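Local coordinates for alpha-ketoglutarate-dependent 2,4-dichlorophenoxyacetate dioxygenase (Bradyrhizobium diazoefficiens, PDB 5BKE), which probably oxygenates its substrates with 2-oxoglutarate and an active-site metal, as in other TfdA-family dioxygenases, and is linked to the breakdown of aryloxyalkanoate herbicides, at residues N111-D117 and N259-R265; F127-R133 and D276-V282. All coordinates share one frame; numbering follows the deposited sequence.

Contact 1: N111-D117 and N259-R265. With MN (manganese (II) ion), chain N; OGA (N-oxalylglycine), chain O.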
# COMPACT_ATOMS: atom_id res chain seq x y z
N ASN C 111 1.17 10.09 48.04
CA ASN C 111 0.63 9.01 47.20
C ASN C 111 -0.51 9.48 46.28
O ASN C 111 -0.83 8.79 45.31
CB ASN C 111 0.22 7.79 48.04
CG ASN C 111 1.42 6.91 48.43
OD1 ASN C 111 2.56 7.18 48.05
ND2 ASN C 111 1.15 5.86 49.19
N CYS C 112 -1.08 10.65 46.56
CA CYS C 112 -2.16 11.20 45.75
C CYS C 112 -1.66 11.79 44.46
O CYS C 112 -2.45 12.06 43.56
CB CYS C 112 -2.97 12.24 46.53
SG CYS C 112 -3.90 11.51 47.90
N LEU C 113 -0.35 12.01 44.37
CA LEU C 113 0.30 12.47 43.14
C LEU C 113 0.70 11.29 42.25
O LEU C 113 1.01 10.20 42.76
CB LEU C 113 1.50 13.36 43.47
CG LEU C 113 1.29 14.56 44.39
CD1 LEU C 113 2.64 15.13 44.83
CD2 LEU C 113 0.44 15.64 43.72
N TRP C 114 0.68 11.51 40.93
CA TRP C 114 1.13 10.52 39.94
C TRP C 114 2.61 10.23 40.17
O TRP C 114 3.44 11.14 40.15
CB TRP C 114 0.94 11.03 38.52
CG TRP C 114 -0.48 11.01 38.00
CD1 TRP C 114 -1.29 12.08 37.80
CD2 TRP C 114 -1.23 9.85 37.60
NE1 TRP C 114 -2.52 11.67 37.30
CE2 TRP C 114 -2.50 10.31 37.16
CE3 TRP C 114 -0.95 8.47 37.55
CZ2 TRP C 114 -3.49 9.44 36.69
CZ3 TRP C 114 -1.94 7.61 37.09
CH2 TRP C 114 -3.20 8.10 36.66
N HIS C 115 2.93 8.96 40.39
CA HIS C 115 4.28 8.55 40.75
C HIS C 115 4.59 7.13 40.31
O HIS C 115 3.68 6.34 40.05
CB HIS C 115 4.54 8.72 42.27
CG HIS C 115 3.82 7.72 43.14
ND1 HIS C 115 2.51 7.88 43.54
CD2 HIS C 115 4.25 6.57 43.72
CE1 HIS C 115 2.16 6.86 44.31
NE2 HIS C 115 3.19 6.05 44.43
N SER C 116 5.89 6.84 40.22
CA SER C 116 6.41 5.49 40.03
C SER C 116 7.19 5.18 41.32
O SER C 116 7.97 6.03 41.77
CB SER C 116 7.31 5.45 38.79
OG SER C 116 7.79 4.16 38.54
N ASP C 117 6.96 4.02 41.92
CA ASP C 117 7.48 3.75 43.27
C ASP C 117 8.99 3.69 43.28
O ASP C 117 9.61 3.11 42.35
CB ASP C 117 6.94 2.43 43.85
CG ASP C 117 5.47 2.48 44.21
OD1 ASP C 117 4.94 3.55 44.58
OD2 ASP C 117 4.84 1.40 44.15
N ASN C 259 6.54 -0.93 37.86
CA ASN C 259 6.96 0.48 38.04
C ASN C 259 7.79 0.98 36.86
O ASN C 259 7.85 2.19 36.61
CB ASN C 259 7.73 0.65 39.36
CG ASN C 259 6.82 0.57 40.58
OD1 ASN C 259 5.98 1.47 40.82
ND2 ASN C 259 6.94 -0.51 41.34
N ARG C 260 8.40 0.05 36.13
CA ARG C 260 9.24 0.35 34.97
C ARG C 260 8.44 0.79 33.71
O ARG C 260 9.03 1.34 32.77
CB ARG C 260 10.16 -0.85 34.64
CG ARG C 260 10.90 -1.43 35.84
CD ARG C 260 11.62 -2.73 35.52
NE ARG C 260 10.69 -3.79 35.13
CZ ARG C 260 11.03 -5.02 34.76
NH1 ARG C 260 12.31 -5.40 34.74
NH2 ARG C 260 10.08 -5.89 34.42
N GLN C 261 7.11 0.60 33.75
CA GLN C 261 6.21 0.86 32.62
C GLN C 261 5.02 1.76 32.94
O GLN C 261 4.20 2.03 32.04
CB GLN C 261 5.67 -0.46 32.06
CG GLN C 261 6.73 -1.43 31.59
CD GLN C 261 6.14 -2.67 30.97
OE1 GLN C 261 5.93 -2.71 29.76
NE2 GLN C 261 5.87 -3.69 31.79
N THR C 262 4.90 2.20 34.20
CA THR C 262 3.68 2.86 34.68
C THR C 262 3.91 4.03 35.63
O THR C 262 5.00 4.18 36.21
CB THR C 262 2.75 1.89 35.45
OG1 THR C 262 3.43 1.40 36.62
CG2 THR C 262 2.26 0.73 34.58
N MET C 263 2.88 4.85 35.78
CA MET C 263 2.66 5.67 36.97
C MET C 263 1.36 5.23 37.62
O MET C 263 0.52 4.57 36.99
CB MET C 263 2.57 7.15 36.63
CG MET C 263 3.91 7.82 36.38
SD MET C 263 3.82 9.59 36.56
CE MET C 263 2.61 10.02 35.29
N HIS C 264 1.20 5.61 38.88
CA HIS C 264 -0.04 5.37 39.61
C HIS C 264 -0.27 6.46 40.66
O HIS C 264 0.64 7.25 40.97
CB HIS C 264 -0.04 3.96 40.22
CG HIS C 264 1.01 3.75 41.25
ND1 HIS C 264 2.32 3.47 40.93
CD2 HIS C 264 0.96 3.81 42.60
CE1 HIS C 264 3.03 3.37 42.03
NE2 HIS C 264 2.22 3.56 43.06
N ARG C 265 -1.50 6.52 41.16
CA ARG C 265 -1.91 7.46 42.21
C ARG C 265 -3.18 6.98 42.91
O ARG C 265 -3.96 6.20 42.36
CB ARG C 265 -2.09 8.89 41.66
CG ARG C 265 -3.28 9.07 40.72
CD ARG C 265 -3.65 10.54 40.55
NE ARG C 265 -4.76 10.71 39.61
CZ ARG C 265 -5.23 11.88 39.18
NH1 ARG C 265 -4.67 13.02 39.58
NH2 ARG C 265 -6.25 11.91 38.33
MN MN N . 3.00 4.11 45.08
C1 OGA O . 1.61 2.37 46.72
C2 OGA O . 0.61 3.37 46.41
C4 OGA O . -1.77 3.99 46.55
C5 OGA O . -2.95 3.44 47.30
O1 OGA O . 2.71 2.45 46.13
O2 OGA O . 1.31 1.45 47.52
O2' OGA O . 0.99 4.44 45.94
O3 OGA O . -2.81 3.29 48.54
N1 OGA O . -0.66 3.05 46.63
O4 OGA O . -3.98 3.13 46.67
O HOH W 1 -2.57 13.67 41.26
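The indole of Trp114 overlaps the extended arm of Arg265: CD of the arginine lies over the five-membered ring, 3.6 Å from its centroid in a CH-pi contact, and the guanidinium continues over NE1 with its plane turned 20° from that of the indole. Arg265 CZ comes within 3.3 Å of Trp114 NE1, but this is face packing and no hydrogen bond, since both groups are donors. Arg265 NH1 instead gives a hydrogen to a water that in turn donates to Cys112 O, and NH2 makes salt bridges with Glu143 and with Glu236 of the second subunit. Met263, its chain bent at the thioether, sets CE 3.8 Å from Trp114 CB. The next residue pair, His115 and His264, forms a single antiparallel bridge with hydrogen bonds in both directions, His264 N to His115 O measuring 2.8 Å. Both imidazoles take the crowded position between backbone N and carbonyl carbon (chi1 72° and 64°), which carries each NE2 to the manganese. With Asp117 OD1, 2.1 Å from the metal, they complete the His-X-Asp...His facial triad of the 2-oxoglutarate dioxygenases, set in their cupin-type double-stranded beta-helix; manganese probably stands in for iron. N-oxalylglycine, an analogue of 2-oxoglutarate, chelates the metal through O1 and O2'. A bond of 2.9 Å from His115 ND1 to Leu113 O, in the plane of the imidazole, helps the NE2-manganese bond to fix the rotation of that ring. Second-shell Asn259 steadies the aspartate end: its OD1 takes Asp117 N at 2.9 Å, the donor standing above the amide plane, and its ND2 binds Ser128 OG, which also holds Asp117 OD2. Ser116 OG donates to Asn259 O at 2.8 Å.

Contact 2: F127-R133 and D276-V282; sequences FSLLSAR and DMRRATV. With OGA (N-oxalylglycine), chain O.
Arg279 faces Leu130 across two antiparallel strands, 127-132 and 276-281, neighbours in the larger sheet of the double-stranded beta-helix. Its CB touches Leu130 CD1 at 3.9 Å, and CG lies 3.7 Å from Leu129 O. With CG anti to the backbone N (chi1 -168°), the chain heads for the ligand, and CD passes 3.3 Å from O2 of N-oxalylglycine, flanked by Ser128 CB. A turn at chi3 (91°) then swings the guanidinium so that one face packs over Ser128 OG, itself hydrogen-bonded to Asp117 OD2, while its edges do the binding. NE gives a hydrogen bond of 2.9 Å to Thr281 OG1, and NH2 adds a longer one to the same oxygen, which Asn86 also binds. Arg279 NH1 donates to O1 of N-oxalylglycine at 2.8 Å. It also forms a weak, long ion pair with Asp117. A leucine in place of Arg279 would probably leave the metal-bound carboxylate of the ligand without this positive charge and Thr281 OG1 without its two donors. On the same side of the sheet, Leu130 CD2 meets Met277 CE at 4.0 Å, and that methyl also packs on Ala132 CB. Leu129 and Ala280 point to the other side, against helix 52-59. There Arg133 and Arg278 cross at about a right angle, both in salt bridges to Asp52, which probably offsets their closeness. Arg278 also grips Asp276 side-on, NE to OD1 and NH2 to OD2. Its CD lies over one face of the Arg133 guanidinium, and that group is held in turn by an in-plane bond of 2.8 Å from Arg133 NE to Ser131 OG.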
# COMPACT_ATOMS: atom_id res chain seq x y z
N PHE C 127 8.49 -4.59 40.67
CA PHE C 127 7.04 -4.74 40.89
C PHE C 127 6.62 -4.26 42.27
O PHE C 127 7.36 -4.42 43.25
CB PHE C 127 6.58 -6.20 40.74
CG PHE C 127 6.83 -6.81 39.38
CD1 PHE C 127 7.03 -6.02 38.24
CD2 PHE C 127 6.82 -8.20 39.23
CE1 PHE C 127 7.25 -6.61 37.00
CE2 PHE C 127 7.04 -8.79 37.99
CZ PHE C 127 7.26 -7.99 36.87
N SER C 128 5.43 -3.67 42.32
CA SER C 128 4.72 -3.40 43.57
C SER C 128 3.42 -4.19 43.62
O SER C 128 2.69 -4.27 42.62
CB SER C 128 4.41 -1.92 43.70
OG SER C 128 5.59 -1.13 43.71
N LEU C 129 3.11 -4.75 44.79
CA LEU C 129 1.95 -5.63 44.95
C LEU C 129 1.06 -5.15 46.10
O LEU C 129 1.47 -5.24 47.27
CB LEU C 129 2.39 -7.08 45.20
CG LEU C 129 3.21 -7.80 44.12
CD1 LEU C 129 4.69 -7.44 44.12
CD2 LEU C 129 3.03 -9.29 44.32
N LEU C 130 -0.14 -4.66 45.78
CA LEU C 130 -1.02 -4.03 46.76
C LEU C 130 -2.26 -4.85 47.11
O LEU C 130 -3.07 -5.20 46.24
CB LEU C 130 -1.41 -2.63 46.30
CG LEU C 130 -2.02 -1.67 47.33
CD1 LEU C 130 -1.02 -1.36 48.43
CD2 LEU C 130 -2.47 -0.38 46.66
N SER C 131 -2.40 -5.15 48.40
CA SER C 131 -3.50 -5.95 48.94
C SER C 131 -4.45 -5.08 49.76
O SER C 131 -4.01 -4.27 50.59
CB SER C 131 -2.93 -7.09 49.77
OG SER C 131 -3.92 -7.79 50.49
N ALA C 132 -5.75 -5.22 49.48
CA ALA C 132 -6.81 -4.46 50.17
C ALA C 132 -7.34 -5.24 51.38
O ALA C 132 -8.06 -6.24 51.22
CB ALA C 132 -7.93 -4.12 49.20
N ARG C 133 -6.98 -4.80 52.57
CA ARG C 133 -7.33 -5.52 53.80
C ARG C 133 -8.57 -4.94 54.46
O ARG C 133 -9.42 -5.70 54.94
CB ARG C 133 -6.14 -5.56 54.77
CG ARG C 133 -4.86 -6.12 54.17
CD ARG C 133 -4.99 -7.56 53.70
NE ARG C 133 -3.70 -8.08 53.25
CZ ARG C 133 -2.78 -8.62 54.06
NH1 ARG C 133 -1.63 -9.05 53.54
NH2 ARG C 133 -2.99 -8.72 55.37
N ASP C 276 -6.92 0.08 55.17
CA ASP C 276 -5.79 -0.81 55.41
C ASP C 276 -5.31 -1.44 54.09
O ASP C 276 -5.87 -2.43 53.60
CB ASP C 276 -6.14 -1.87 56.47
CG ASP C 276 -4.92 -2.64 56.96
OD1 ASP C 276 -3.81 -2.49 56.41
OD2 ASP C 276 -5.07 -3.42 57.93
N MET C 277 -4.27 -0.81 53.54
CA MET C 277 -3.66 -1.21 52.28
C MET C 277 -2.19 -1.53 52.54
O MET C 277 -1.47 -0.72 53.16
CB MET C 277 -3.78 -0.09 51.22
CG MET C 277 -5.18 0.48 51.01
SD MET C 277 -6.39 -0.71 50.36
CE MET C 277 -5.85 -0.84 48.66
N ARG C 278 -1.76 -2.70 52.08
CA ARG C 278 -0.42 -3.23 52.36
C ARG C 278 0.29 -3.66 51.07
O ARG C 278 -0.31 -4.34 50.23
CB ARG C 278 -0.50 -4.41 53.34
CG ARG C 278 -1.37 -4.14 54.56
CD ARG C 278 -1.33 -5.28 55.55
NE ARG C 278 -2.25 -5.02 56.65
CZ ARG C 278 -2.48 -5.84 57.68
NH1 ARG C 278 -1.86 -7.02 57.78
NH2 ARG C 278 -3.35 -5.48 58.61
N ARG C 279 1.55 -3.26 50.93
CA ARG C 279 2.33 -3.42 49.70
C ARG C 279 3.56 -4.33 49.89
O ARG C 279 4.27 -4.19 50.88
CB ARG C 279 2.78 -2.04 49.17
CG ARG C 279 3.35 -2.04 47.75
CD ARG C 279 3.79 -0.65 47.31
NE ARG C 279 5.20 -0.40 47.63
CZ ARG C 279 5.80 0.79 47.63
NH1 ARG C 279 5.15 1.91 47.33
NH2 ARG C 279 7.09 0.86 47.93
N ALA C 280 3.78 -5.25 48.97
CA ALA C 280 5.08 -5.91 48.83
C ALA C 280 5.81 -5.27 47.66
O ALA C 280 5.20 -4.97 46.62
CB ALA C 280 4.93 -7.40 48.63
N THR C 281 7.11 -5.05 47.83
CA THR C 281 7.94 -4.42 46.78
C THR C 281 9.12 -5.30 46.39
O THR C 281 9.89 -5.74 47.24
CB THR C 281 8.40 -3.01 47.19
OG1 THR C 281 7.31 -2.31 47.79
CG2 THR C 281 8.85 -2.22 45.96
N VAL C 282 9.22 -5.56 45.09
CA VAL C 282 10.32 -6.33 44.53
C VAL C 282 11.37 -5.35 44.04
O VAL C 282 11.07 -4.46 43.23
CB VAL C 282 9.86 -7.22 43.36
CG1 VAL C 282 11.03 -8.05 42.81
CG2 VAL C 282 8.72 -8.13 43.79
C1 OGA O . 1.61 2.37 46.72
C2 OGA O . 0.61 3.37 46.41
C4 OGA O . -1.77 3.99 46.55
C5 OGA O . -2.95 3.44 47.30
O1 OGA O . 2.71 2.45 46.13
O2 OGA O . 1.31 1.45 47.52
O2' OGA O . 0.99 4.44 45.94
O3 OGA O . -2.81 3.29 48.54
N1 OGA O . -0.66 3.05 46.63
O4 OGA O . -3.98 3.13 46.67

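Overall arrangement
Contacts 1 and 2 have centres about 14 Å apart, and their segments alternate along the chain: 111-117, 127-133, 259-265, then 276-282. Contact 1 joins the loop after helix 103-108 to strand 262-266, an outer strand of the three-stranded sheet; contact 2 lies within the seven-stranded sheet, where strand 127-132 runs between 254-258 and 276-281. Strands 262-266 and 276-281 follow each other in sequence, so the chain passes from one sheet to the other. N-oxalylglycine touches both contacts: contact 1 supplies the three protein ligands of the manganese, contact 2 a cationic partner for the metal-bound carboxylate of N-oxalylglycine. Outside both, Thr142 and Arg275 also hydrogen-bond this molecule. The pocket thus draws on both sheets.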